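Local coordinates for ethanolamine utilization protein EutL (Clostridium perfringens E str. JGS1987, PDB 4TME) that forms part of the shell of a bacterial microcompartment for ethanolamine utilisation and binds ethanolamine, which probably controls opening of its pore, at residues D119-Y124 / E205-V210; K25-E30 / K34-I39; A139-G144 / E171-F176; L11-I16 / S97-T102. All blocks are in the same frame, centred on the assembly; numbering follows the deposited sequence. Where two conformers were deposited one is given.

Two loops follow one another along the chain, each with a smaller one nested inside; none cross. Strand 10-16 opens contact 4. Before it closes on helix 92-106, contact 2 folds the turn after helix 21-26 back onto strand 35-41. These two contacts touch: Leu38 N lies 2.8 Å from Lys14 O, a probable hydrogen bond between neighbouring strands of the four-stranded sheet. The second loop opens at 119-124 and closes at 205-210, where contact 1 joins the six-stranded sheet to helix 193-212. Inside it, contact 3 ties the end of helix 133-139 to strand 171-176 of that sheet. Contacts 1 and 2 lie on opposite sides of the chain's centre, about 36 Å between their own centres.

Contact 1: D119-Y124 / E205-V210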
loop_
_atom_site.group_PDB
_atom_site.type_symbol
_atom_site.label_atom_id
_atom_site.label_comp_id
_atom_site.label_asym_id
_atom_site.label_seq_id
_atom_site.Cartn_x
_atom_site.Cartn_y
_atom_site.Cartn_z
ATOM N N ASP C 119 -18.849 -15.366 -1.736
ATOM C CA ASP C 119 -17.486 -15.429 -1.210
ATOM C C ASP C 119 -16.794 -14.057 -1.265
ATOM O O ASP C 119 -15.575 -13.968 -1.446
ATOM C CB ASP C 119 -16.627 -16.456 -1.980
ATOM C CG ASP C 119 -17.242 -17.839 -2.013
ATOM O OD1 ASP C 119 -18.169 -18.120 -1.217
ATOM O OD2 ASP C 119 -16.786 -18.658 -2.850
ATOM N N SER C 120 -17.569 -12.988 -1.091
ATOM C CA SER C 120 -17.003 -11.644 -1.121
ATOM C C SER C 120 -16.617 -11.166 0.285
ATOM O O SER C 120 -16.066 -10.079 0.450
ATOM C CB SER C 120 -17.993 -10.664 -1.763
ATOM O OG SER C 120 -19.195 -10.583 -1.023
ATOM N N ILE C 121 -16.917 -11.972 1.299
ATOM C CA ILE C 121 -16.348 -11.758 2.632
ATOM C C ILE C 121 -15.779 -13.090 3.053
ATOM O O ILE C 121 -16.444 -14.108 2.909
ATOM C CB ILE C 121 -17.408 -11.289 3.671
ATOM C CG1 ILE C 121 -18.027 -9.962 3.236
ATOM C CG2 ILE C 121 -16.781 -11.136 5.049
ATOM C CD1 ILE C 121 -19.227 -9.538 4.064
ATOM N N CYS C 122 -14.558 -13.092 3.575
ATOM C CA CYS C 122 -13.923 -14.319 4.020
ATOM C C CYS C 122 -13.024 -14.054 5.219
ATOM O O CYS C 122 -12.609 -12.904 5.462
ATOM C CB CYS C 122 -13.103 -14.942 2.892
ATOM S SG CYS C 122 -11.716 -13.901 2.375
ATOM N N TYR C 123 -12.697 -15.116 5.947
ATOM C CA TYR C 123 -11.905 -14.975 7.155
ATOM C C TYR C 123 -11.075 -16.218 7.401
ATOM O O TYR C 123 -11.324 -17.286 6.832
ATOM C CB TYR C 123 -12.813 -14.733 8.368
ATOM C CG TYR C 123 -13.792 -15.861 8.603
ATOM C CD1 TYR C 123 -15.043 -15.867 7.996
ATOM C CD2 TYR C 123 -13.471 -16.923 9.432
ATOM C CE1 TYR C 123 -15.937 -16.909 8.204
ATOM C CE2 TYR C 123 -14.349 -17.957 9.640
ATOM C CZ TYR C 123 -15.583 -17.947 9.031
ATOM O OH TYR C 123 -16.454 -18.988 9.257
ATOM N N TYR C 124 -10.080 -16.045 8.255
ATOM C CA TYR C 124 -9.176 -17.115 8.689
ATOM C C TYR C 124 -9.312 -17.229 10.187
ATOM O O TYR C 124 -9.221 -16.224 10.887
ATOM C CB TYR C 124 -7.752 -16.753 8.309
ATOM C CG TYR C 124 -6.672 -17.841 8.361
ATOM C CD1 TYR C 124 -6.809 -19.024 7.653
ATOM C CD2 TYR C 124 -5.461 -17.598 9.020
ATOM C CE1 TYR C 124 -5.802 -19.964 7.663
ATOM C CE2 TYR C 124 -4.442 -18.542 9.030
ATOM C CZ TYR C 124 -4.618 -19.708 8.340
ATOM O OH TYR C 124 -3.580 -20.654 8.324
ATOM N N GLU C 205 -17.772 -16.900 14.236
ATOM C CA GLU C 205 -19.189 -16.611 14.435
ATOM C C GLU C 205 -19.435 -15.112 14.320
ATOM O O GLU C 205 -20.421 -14.672 13.701
ATOM C CB GLU C 205 -19.661 -17.118 15.800
ATOM C CG GLU C 205 -21.160 -16.935 16.015
ATOM C CD GLU C 205 -21.608 -17.344 17.402
ATOM O OE1 GLU C 205 -20.821 -18.004 18.113
ATOM O OE2 GLU C 205 -22.749 -16.999 17.777
ATOM N N ALA C 206 -18.526 -14.315 14.881
ATOM C CA ALA C 206 -18.696 -12.862 14.848
ATOM C C ALA C 206 -18.522 -12.295 13.429
ATOM O O ALA C 206 -19.265 -11.400 13.017
ATOM C CB ALA C 206 -17.724 -12.195 15.805
ATOM N N VAL C 207 -17.558 -12.807 12.668
ATOM C CA VAL C 207 -17.395 -12.358 11.291
ATOM C C VAL C 207 -18.647 -12.707 10.484
ATOM O O VAL C 207 -19.157 -11.876 9.720
ATOM C CB VAL C 207 -16.142 -12.966 10.610
ATOM C CG1 VAL C 207 -16.092 -12.531 9.152
ATOM C CG2 VAL C 207 -14.852 -12.507 11.318
ATOM N N GLN C 208 -19.189 -13.902 10.693
ATOM C CA GLN C 208 -20.366 -14.314 9.933
ATOM C C GLN C 208 -21.542 -13.413 10.302
ATOM O O GLN C 208 -22.379 -13.084 9.457
ATOM C CB GLN C 208 -20.703 -15.794 10.180
ATOM C CG GLN C 208 -19.651 -16.686 9.515
ATOM C CD GLN C 208 -20.034 -18.142 9.396
ATOM O OE1 GLN C 208 -21.132 -18.558 9.789
ATOM N NE2 GLN C 208 -19.122 -18.937 8.815
ATOM N N SER C 209 -21.585 -13.009 11.564
ATOM C CA SER C 209 -22.661 -12.152 12.043
ATOM C C SER C 209 -22.642 -10.813 11.320
ATOM O O SER C 209 -23.694 -10.316 10.908
ATOM C CB SER C 209 -22.562 -11.926 13.548
ATOM O OG SER C 209 -23.587 -11.034 13.965
ATOM N N VAL C 210 -21.453 -10.237 11.156
ATOM C CA VAL C 210 -21.338 -8.933 10.487
ATOM C C VAL C 210 -21.692 -9.090 9.019
ATOM O O VAL C 210 -22.417 -8.273 8.436
ATOM C CB VAL C 210 -19.921 -8.315 10.623
ATOM C CG1 VAL C 210 -19.826 -7.000 9.866
ATOM C CG2 VAL C 210 -19.608 -8.055 12.086
#
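Tyr123 reaches from strand 122-128 to helix 193-212, joining sheet to covering helix in the second half of this tandem BMC-domain protein. Its CB starts the contact 4.0 Å from Val207 CG1. With CG turned between the backbone N and the carbonyl carbon (chi1 60°), the ring runs across the helix, from Val207 to Gln208. CD1 meets the same methyl more closely, 3.7 Å from Val207 CG1, at a slant. One atom further out, CE1 passes the aliphatic part of Gln208, 3.9 Å from its CG. Ile121 adds a looser touch from the loop before the strand, its CG2 4.4 Å from Val207 CG1. Ala152 and Ala160 also pack on Val207, and Leu79 of the second subunit on Ile121. At the tip, the phenol takes a weak hydrogen bond from the Gln208 amide, whose plane is turned 63° from the ring. The stronger partner of that amide nitrogen is Asn3 OD1, so the tyrosine shares a donor already engaged with the N-terminal segment. Gln208 NE2 comes in at the ring edge, 2.7 Å from Tyr123 OH, with the N-H bent to 126°.

Contact 2: K25-E30 / K34-I39; sequences KKLELE and KSLGLI
Leu36 meets Leu27 and Leu29 with methyl groups alone: no ring, amide or other flat side-chain group is shared between 25-30 and 34-39, so there are no faces or edges to stack. The forked end of Leu36 divides the work instead. Its CD1 meets Leu27 tip to tip, the two CD1 atoms of Leu36 and Leu27 being 3.8 Å apart. The other branch serves Leu29, which lies across it, with Leu29 CD1 3.9 Å from Leu36 CD2. In Leu36, CG stands beside the backbone N and opposite the carbonyl carbon (chi1 -54°), which carries both methyls out from the strand towards the turn. The turn brings its two leucines to the same side by a Schellman motif at the end of helix 21-26: Glu28 takes positive phi (56°), and its N makes a weak bond to Lys25 O, 3.1 Å long. The chain then straightens through Leu29. Around the trio, Tyr64 touches Leu27, Val63 touches Leu29, and Met158 of the third subunit also reaches Leu27. Ser35 points the other way, towards helix 92-106. Strand 35-41 begins with a classic beta bulge, Lys34 and Ser35 both facing Gly89. The arrangement is that of a helix-turn-strand connection folded over the face of the four-stranded BMC-domain sheet away from helix 92-106.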
loop_
_atom_site.group_PDB
_atom_site.type_symbol
_atom_site.label_atom_id
_atom_site.label_comp_id
_atom_site.label_asym_id
_atom_site.label_seq_id
_atom_site.Cartn_x
_atom_site.Cartn_y
_atom_site.Cartn_z
ATOM N N LYS C 25 23.657 -9.640 3.002
ATOM C CA LYS C 25 23.689 -8.416 3.792
ATOM C C LYS C 25 22.372 -7.643 3.732
ATOM O O LYS C 25 21.897 -7.138 4.765
ATOM C CB LYS C 25 24.831 -7.498 3.330
ATOM C CG LYS C 25 26.062 -7.552 4.229
ATOM C CD LYS C 25 27.171 -6.597 3.763
ATOM C CE LYS C 25 28.019 -7.202 2.644
ATOM N NZ LYS C 25 28.806 -8.413 3.062
ATOM N N LYS C 26 21.780 -7.537 2.543
ATOM C CA LYS C 26 20.543 -6.774 2.416
ATOM C C LYS C 26 19.364 -7.489 3.080
ATOM O O LYS C 26 18.397 -6.843 3.508
ATOM C CB LYS C 26 20.228 -6.478 0.942
ATOM C CG LYS C 26 21.182 -5.468 0.304
ATOM C CD LYS C 26 21.031 -4.060 0.907
ATOM C CE LYS C 26 21.912 -3.050 0.198
ATOM N NZ LYS C 26 21.780 -1.689 0.804
ATOM N N LEU C 27 19.444 -8.810 3.172
ATOM C CA LEU C 27 18.407 -9.596 3.843
ATOM C C LEU C 27 18.711 -9.808 5.335
ATOM O O LEU C 27 17.927 -10.437 6.044
ATOM C CB LEU C 27 18.245 -10.950 3.157
ATOM C CG LEU C 27 17.665 -10.920 1.749
ATOM C CD1 LEU C 27 17.699 -12.317 1.136
ATOM C CD2 LEU C 27 16.232 -10.361 1.765
ATOM N N GLU C 28 19.845 -9.285 5.790
ATOM C CA GLU C 28 20.251 -9.381 7.190
ATOM C C GLU C 28 20.301 -10.832 7.684
ATOM O O GLU C 28 19.858 -11.151 8.795
ATOM C CB GLU C 28 19.306 -8.545 8.067
ATOM C CG GLU C 28 19.270 -7.080 7.658
ATOM C CD GLU C 28 18.437 -6.207 8.580
ATOM O OE1 GLU C 28 17.397 -6.670 9.092
ATOM O OE2 GLU C 28 18.824 -5.043 8.776
ATOM N N LEU C 29 20.861 -11.698 6.852
ATOM C CA LEU C 29 20.984 -13.115 7.172
ATOM C C LEU C 29 22.040 -13.375 8.232
ATOM O O LEU C 29 23.004 -12.603 8.378
ATOM C CB LEU C 29 21.342 -13.908 5.927
ATOM C CG LEU C 29 20.384 -13.811 4.742
ATOM C CD1 LEU C 29 20.914 -14.688 3.634
ATOM C CD2 LEU C 29 18.983 -14.236 5.150
ATOM N N GLU C 30 21.877 -14.491 8.939
ATOM C CA GLU C 30 22.907 -14.980 9.854
ATOM C C GLU C 30 24.029 -15.670 9.087
ATOM O O GLU C 30 23.830 -16.126 7.962
ATOM C CB GLU C 30 22.314 -15.960 10.874
ATOM C CG GLU C 30 21.165 -15.416 11.700
ATOM C CD GLU C 30 21.568 -14.249 12.569
ATOM O OE1 GLU C 30 22.781 -13.987 12.705
ATOM O OE2 GLU C 30 20.665 -13.588 13.121
ATOM N N LYS C 34 23.197 -20.133 4.338
ATOM C CA LYS C 34 23.949 -20.252 3.092
ATOM C C LYS C 34 23.064 -20.420 1.866
ATOM O O LYS C 34 23.499 -20.159 0.744
ATOM C CB LYS C 34 24.906 -21.451 3.161
ATOM C CG LYS C 34 25.807 -21.472 4.374
ATOM C CD LYS C 34 26.861 -20.391 4.301
ATOM C CE LYS C 34 27.950 -20.628 5.340
ATOM N NZ LYS C 34 28.879 -19.469 5.439
ATOM N N SER C 35 21.826 -20.848 2.091
ATOM C CA SER C 35 20.898 -21.180 1.022
ATOM C C SER C 35 19.531 -20.621 1.328
ATOM O O SER C 35 19.146 -20.581 2.490
ATOM C CB SER C 35 20.805 -22.687 0.853
ATOM O OG SER C 35 22.036 -23.198 0.381
ATOM N N LEU C 36 18.809 -20.202 0.290
ATOM C CA LEU C 36 17.461 -19.643 0.445
ATOM C C LEU C 36 16.422 -20.433 -0.336
ATOM O O LEU C 36 16.693 -20.896 -1.434
ATOM C CB LEU C 36 17.411 -18.186 -0.032
ATOM C CG LEU C 36 18.422 -17.212 0.586
ATOM C CD1 LEU C 36 18.230 -15.839 -0.084
ATOM C CD2 LEU C 36 18.260 -17.121 2.082
ATOM N N GLY C 37 15.232 -20.566 0.236
ATOM C CA GLY C 37 14.089 -21.099 -0.476
ATOM C C GLY C 37 13.066 -19.982 -0.588
ATOM O O GLY C 37 12.745 -19.339 0.404
ATOM N N LEU C 38 12.594 -19.748 -1.812
ATOM C CA LEU C 38 11.687 -18.661 -2.161
ATOM C C LEU C 38 10.311 -19.228 -2.515
ATOM O O LEU C 38 10.228 -20.195 -3.289
ATOM C CB LEU C 38 12.229 -17.875 -3.366
ATOM C CG LEU C 38 13.684 -17.392 -3.407
ATOM C CD1 LEU C 38 14.026 -16.823 -4.793
ATOM C CD2 LEU C 38 13.936 -16.343 -2.344
ATOM N N ILE C 39 9.241 -18.604 -2.026
ATOM C CA ILE C 39 7.899 -19.039 -2.381
ATOM C C ILE C 39 6.946 -17.861 -2.504
ATOM O O ILE C 39 7.025 -16.902 -1.728
ATOM C CB ILE C 39 7.354 -20.064 -1.344
ATOM C CG1 ILE C 39 6.047 -20.690 -1.832
ATOM C CG2 ILE C 39 7.214 -19.447 0.033
ATOM C CD1 ILE C 39 5.642 -21.922 -0.987
#

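Contact 3: A139-G144 / E171-F176. With ETA (ethanolamine), chain J.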
loop_
_atom_site.group_PDB
_atom_site.type_symbol
_atom_site.label_atom_id
_atom_site.label_comp_id
_atom_site.label_asym_id
_atom_site.label_seq_id
_atom_site.Cartn_x
_atom_site.Cartn_y
_atom_site.Cartn_z
ATOM N N ALA C 139 4.819 -13.857 17.726
ATOM C CA ALA C 139 3.879 -13.652 18.838
ATOM C C ALA C 139 4.562 -13.347 20.172
ATOM O O ALA C 139 3.914 -12.898 21.114
ATOM C CB ALA C 139 2.987 -14.865 19.002
ATOM N N GLY C 140 5.860 -13.598 20.271
ATOM C CA GLY C 140 6.555 -13.458 21.540
ATOM C C GLY C 140 6.245 -14.533 22.572
ATOM O O GLY C 140 6.280 -14.261 23.767
ATOM N N ILE C 141 5.965 -15.759 22.125
ATOM C CA ILE C 141 5.659 -16.858 23.025
ATOM C C ILE C 141 6.689 -17.941 22.829
ATOM O O ILE C 141 7.510 -17.871 21.914
ATOM C CB ILE C 141 4.247 -17.432 22.786
ATOM C CG1 ILE C 141 4.156 -18.050 21.378
ATOM C CG2 ILE C 141 3.206 -16.331 22.977
ATOM C CD1 ILE C 141 2.799 -18.655 21.034
ATOM N N ARG C 142 6.634 -18.946 23.681
ATOM C CA ARG C 142 7.577 -20.052 23.579
ATOM C C ARG C 142 7.202 -20.990 22.440
ATOM O O ARG C 142 6.029 -21.257 22.174
ATOM C CB ARG C 142 7.648 -20.821 24.898
ATOM C CG ARG C 142 8.169 -19.985 26.056
ATOM C CD ARG C 142 8.948 -20.811 27.087
ATOM N NE ARG C 142 10.204 -21.331 26.552
ATOM C CZ ARG C 142 11.268 -20.585 26.258
ATOM N NH1 ARG C 142 11.241 -19.268 26.433
ATOM N NH2 ARG C 142 12.365 -21.153 25.775
ATOM N N GLU C 143 8.228 -21.509 21.782
ATOM C CA GLU C 143 8.049 -22.442 20.697
ATOM C C GLU C 143 7.218 -23.636 21.156
ATOM O O GLU C 143 7.454 -24.214 22.225
ATOM C CB GLU C 143 9.421 -22.896 20.197
ATOM C CG GLU C 143 9.542 -23.060 18.739
ATOM C CD GLU C 143 10.980 -23.276 18.354
ATOM O OE1 GLU C 143 11.671 -22.274 18.050
ATOM O OE2 GLU C 143 11.414 -24.439 18.414
ATOM N N GLY C 144 6.236 -24.004 20.349
ATOM C CA GLY C 144 5.389 -25.135 20.647
ATOM C C GLY C 144 4.096 -24.734 21.342
ATOM O O GLY C 144 3.207 -25.551 21.502
ATOM N N GLU C 171 -4.685 -14.388 25.443
ATOM C CA GLU C 171 -3.911 -13.157 25.537
ATOM C C GLU C 171 -3.578 -12.640 24.155
ATOM O O GLU C 171 -3.299 -13.410 23.240
ATOM C CB GLU C 171 -2.601 -13.372 26.292
ATOM C CG GLU C 171 -2.743 -13.960 27.684
ATOM C CD GLU C 171 -1.396 -14.157 28.349
ATOM O OE1 GLU C 171 -0.765 -15.222 28.131
ATOM O OE2 GLU C 171 -0.964 -13.239 29.077
ATOM N N MET C 172 -3.591 -11.324 24.022
ATOM C CA MET C 172 -3.181 -10.644 22.812
ATOM C C MET C 172 -1.661 -10.742 22.666
ATOM O O MET C 172 -0.927 -10.419 23.610
ATOM C CB MET C 172 -3.651 -9.186 22.885
ATOM C CG MET C 172 -3.106 -8.257 21.833
ATOM S SD MET C 172 -3.577 -8.769 20.197
ATOM C CE MET C 172 -5.243 -8.118 19.968
ATOM N N CYS C 173 -1.187 -11.235 21.518
ATOM C CA CYS C 173 0.247 -11.291 21.234
ATOM C C CYS C 173 0.689 -10.294 20.168
ATOM O O CYS C 173 1.672 -9.567 20.351
ATOM C CB CYS C 173 0.638 -12.697 20.794
ATOM S SG CYS C 173 0.328 -13.861 22.069
ATOM N N GLU C 174 -0.034 -10.269 19.058
ATOM C CA GLU C 174 0.282 -9.395 17.944
ATOM C C GLU C 174 -1.006 -8.929 17.285
ATOM O O GLU C 174 -1.902 -9.739 17.027
ATOM C CB GLU C 174 1.164 -10.118 16.919
ATOM C CG GLU C 174 1.605 -9.261 15.749
ATOM C CD GLU C 174 2.866 -8.463 16.050
ATOM O OE1 GLU C 174 3.834 -8.580 15.263
ATOM O OE2 GLU C 174 2.895 -7.723 17.059
ATOM N N PHE C 175 -1.105 -7.623 17.053
ATOM C CA PHE C 175 -2.287 -7.004 16.458
ATOM C C PHE C 175 -1.948 -6.623 15.028
ATOM O O PHE C 175 -0.952 -5.934 14.808
ATOM C CB PHE C 175 -2.676 -5.765 17.285
ATOM C CG PHE C 175 -3.828 -4.969 16.745
ATOM C CD1 PHE C 175 -5.051 -5.567 16.498
ATOM C CD2 PHE C 175 -3.709 -3.584 16.545
ATOM C CE1 PHE C 175 -6.126 -4.819 16.024
ATOM C CE2 PHE C 175 -4.779 -2.834 16.081
ATOM C CZ PHE C 175 -5.990 -3.444 15.826
ATOM N N PHE C 176 -2.732 -7.077 14.058
ATOM C CA PHE C 176 -2.539 -6.689 12.671
ATOM C C PHE C 176 -3.478 -5.518 12.409
ATOM O O PHE C 176 -4.664 -5.725 12.157
ATOM C CB PHE C 176 -2.874 -7.827 11.701
ATOM C CG PHE C 176 -2.256 -9.156 12.059
ATOM C CD1 PHE C 176 -0.917 -9.262 12.347
ATOM C CD2 PHE C 176 -3.041 -10.297 12.070
ATOM C CE1 PHE C 176 -0.353 -10.516 12.648
ATOM C CE2 PHE C 176 -2.492 -11.546 12.384
ATOM C CZ PHE C 176 -1.163 -11.640 12.669
HETATM C CA ETA J . -1.836 -10.165 8.675
HETATM N N ETA J . -1.254 -10.914 7.595
HETATM C C ETA J . -3.317 -10.022 8.399
HETATM O O ETA J . -3.526 -9.174 7.283
#
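Cys173 leans on Ala139 and Ile141, its CB against the first and its sulfur against the second. The two beta carbons, Ala139 CB and Cys173 CB, sit 3.7 Å apart. Closer still, Ala139 O comes 3.3 Å from Cys173 CB, carbonyl oxygen against methylene. A chi1 of -62° swings Cys173 SG away from its own carbonyl carbon. From there it reaches the branch methyl of Ile141, with Ile141 CG2 3.9 Å from Cys173 SG. Ile141 can approach because the helix 133-139 has just ended in a Schellman motif, with Gly140 at positive phi (72°) as its C-prime residue; the chain bends there and turns the isoleucine to the strand. On the strand side, Cys173 and Glu174 both face Leu188 in a classic beta bulge, a local irregularity in strand 171-176, an outermost strand of the six-stranded sheet within this chain.

Further along the strand, Phe176 belongs to an ethanolamine pocket. The ligand lies over one face of its ring: ethanolamine CA, the carbon bearing the amine, is 3.5 Å above the plane, displaced toward the rim and 3.6 Å from Phe176 CG. The chemistry thus differs between the two ends. Helix end and strand meet through carbon and sulfur, with one backbone carbonyl oxygen laid against a methylene, and their fit depends on shape more than on directed bonds. At Phe176 the ring supplies an apolar floor for the ligand's carbons, while Asp45 OD1 and Thr180 OG1 supply hydrogen bonds to the same ligand.

Contact 4: L11-I16 / S97-T102; sequences LSVKII and SGLNAT
Just before Leu99, whose CD1 carries the contact with Val13 and Ile15, the carbonyl oxygen of Gly98 is gripped twice by Thr102. The helical bond comes from Thr102 N, 3.0 Å from Gly98 O. The hydroxyl adds a second one, Thr102 OG1 to Gly98 O at 2.9 Å, with a C=O...O angle of 135° and the donor above the carbonyl plane. Amide and hydroxyl arrive from opposite faces of that plane. The hydroxyl bond ties the polar tip of this buried threonine back to its own helix.

Leu99 turns toward the strand. Its chi1 of -73° places CG on the side away from the carbonyl carbon, aiming the fork at the strand, and the forked end straddles Val13 CG1: Leu99 CD1 is 3.7 Å and Leu99 CD2 3.9 Å from it, the side chains meeting tip to tip. Ile15 crosses at an angle instead, its CG1 3.6 Å from Leu99 CD1. The same methyl also passes the strand backbone, Lys14 O being 3.8 Å from Leu99 CD1.

This is helix-on-sheet packing in the first BMC-domain half. Strand 10-16, an outermost strand of the four-stranded sheet within this chain, and helix 92-106 run nearly antiparallel, the axes of their short segments 10.1 Å apart at 167°. Leu87 of the same sheet also touches Leu99, while Leu103 extends the helix surface under Val13. A classic beta bulge, Leu11 and Ser12 both facing Thr40, lies near the start of the strand. Lys14 points away from the helix, and its NZ hydrogen-bonds to the carbonyl oxygens of Asn213 and Gly216 of the third subunit.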
loop_
_atom_site.group_PDB
_atom_site.type_symbol
_atom_site.label_atom_id
_atom_site.label_comp_id
_atom_site.label_asym_id
_atom_site.label_seq_id
_atom_site.Cartn_x
_atom_site.Cartn_y
_atom_site.Cartn_z
ATOM N N LEU C 11 2.174 -20.277 -6.319
ATOM C CA LEU C 11 2.424 -19.788 -7.679
ATOM C C LEU C 11 3.855 -20.030 -8.166
ATOM O O LEU C 11 4.075 -20.281 -9.343
ATOM C CB LEU C 11 2.115 -18.286 -7.783
ATOM C CG LEU C 11 0.674 -17.909 -7.434
ATOM C CD1 LEU C 11 0.492 -16.390 -7.382
ATOM C CD2 LEU C 11 -0.309 -18.525 -8.401
ATOM N N SER C 12 4.817 -19.945 -7.262
ATOM C CA SER C 12 6.210 -20.115 -7.641
ATOM C C SER C 12 7.033 -20.568 -6.454
ATOM O O SER C 12 6.722 -20.257 -5.300
ATOM C CB SER C 12 6.764 -18.813 -8.238
ATOM O OG SER C 12 8.093 -18.969 -8.697
ATOM N N VAL C 13 8.063 -21.351 -6.754
ATOM C CA VAL C 13 8.993 -21.857 -5.755
ATOM C C VAL C 13 10.360 -21.961 -6.385
ATOM O O VAL C 13 10.496 -22.504 -7.484
ATOM C CB VAL C 13 8.600 -23.250 -5.216
ATOM C CG1 VAL C 13 9.518 -23.656 -4.067
ATOM C CG2 VAL C 13 7.177 -23.274 -4.766
ATOM N N LYS C 14 11.382 -21.489 -5.686
ATOM C CA LYS C 14 12.755 -21.591 -6.199
ATOM C C LYS C 14 13.769 -21.686 -5.065
ATOM O O LYS C 14 13.480 -21.290 -3.919
ATOM C CB LYS C 14 13.114 -20.371 -7.085
ATOM C CG LYS C 14 12.417 -20.291 -8.413
ATOM C CD LYS C 14 13.013 -21.363 -9.373
ATOM C CE LYS C 14 12.038 -21.731 -10.412
ATOM N NZ LYS C 14 12.678 -22.632 -11.407
ATOM N N ILE C 15 14.949 -22.215 -5.379
ATOM C CA ILE C 15 16.045 -22.259 -4.418
ATOM C C ILE C 15 17.213 -21.430 -4.941
ATOM O O ILE C 15 17.497 -21.430 -6.142
ATOM C CB ILE C 15 16.507 -23.711 -4.136
ATOM C CG1 ILE C 15 15.451 -24.399 -3.271
ATOM C CG2 ILE C 15 17.890 -23.735 -3.422
ATOM C CD1 ILE C 15 15.747 -25.861 -2.958
ATOM N N ILE C 16 17.834 -20.687 -4.030
ATOM C CA ILE C 16 19.132 -20.047 -4.247
ATOM C C ILE C 16 20.174 -20.787 -3.415
ATOM O O ILE C 16 20.104 -20.795 -2.180
ATOM C CB ILE C 16 19.128 -18.541 -3.832
ATOM C CG1 ILE C 16 18.242 -17.724 -4.748
ATOM C CG2 ILE C 16 20.567 -17.976 -3.806
ATOM C CD1 ILE C 16 17.989 -16.289 -4.232
ATOM N N SER C 97 13.914 -29.384 1.918
ATOM C CA SER C 97 13.035 -30.086 2.847
ATOM C C SER C 97 12.005 -29.110 3.421
ATOM O O SER C 97 10.802 -29.414 3.521
ATOM C CB SER C 97 13.869 -30.736 3.959
ATOM O OG SER C 97 13.039 -31.338 4.929
ATOM N N GLY C 98 12.471 -27.911 3.739
ATOM C CA GLY C 98 11.586 -26.870 4.242
ATOM C C GLY C 98 10.502 -26.465 3.240
ATOM O O GLY C 98 9.328 -26.308 3.608
ATOM N N LEU C 99 10.878 -26.303 1.968
ATOM C CA LEU C 99 9.917 -25.893 0.951
ATOM C C LEU C 99 8.898 -27.012 0.706
ATOM O O LEU C 99 7.716 -26.743 0.534
ATOM C CB LEU C 99 10.626 -25.526 -0.350
ATOM C CG LEU C 99 11.397 -24.202 -0.366
ATOM C CD1 LEU C 99 12.262 -24.108 -1.632
ATOM C CD2 LEU C 99 10.441 -23.002 -0.284
ATOM N N ASN C 100 9.336 -28.263 0.703
ATOM C CA ASN C 100 8.394 -29.353 0.513
ATOM C C ASN C 100 7.354 -29.369 1.646
ATOM O O ASN C 100 6.162 -29.554 1.392
ATOM C CB ASN C 100 9.124 -30.692 0.397
ATOM C CG ASN C 100 9.671 -30.925 -1.023
ATOM O OD1 ASN C 100 8.900 -31.052 -1.971
ATOM N ND2 ASN C 100 11.002 -30.952 -1.171
ATOM N N ALA C 101 7.788 -29.113 2.884
ATOM C CA ALA C 101 6.834 -29.077 4.005
ATOM C C ALA C 101 5.859 -27.909 3.874
ATOM O O ALA C 101 4.682 -28.025 4.262
ATOM C CB ALA C 101 7.583 -29.010 5.339
ATOM N N THR C 102 6.355 -26.788 3.355
ATOM C CA THR C 102 5.548 -25.584 3.135
ATOM C C THR C 102 4.455 -25.885 2.105
ATOM O O THR C 102 3.271 -25.625 2.317
ATOM C CB THR C 102 6.394 -24.398 2.637
ATOM O OG1 THR C 102 7.456 -24.128 3.566
ATOM C CG2 THR C 102 5.546 -23.134 2.518
#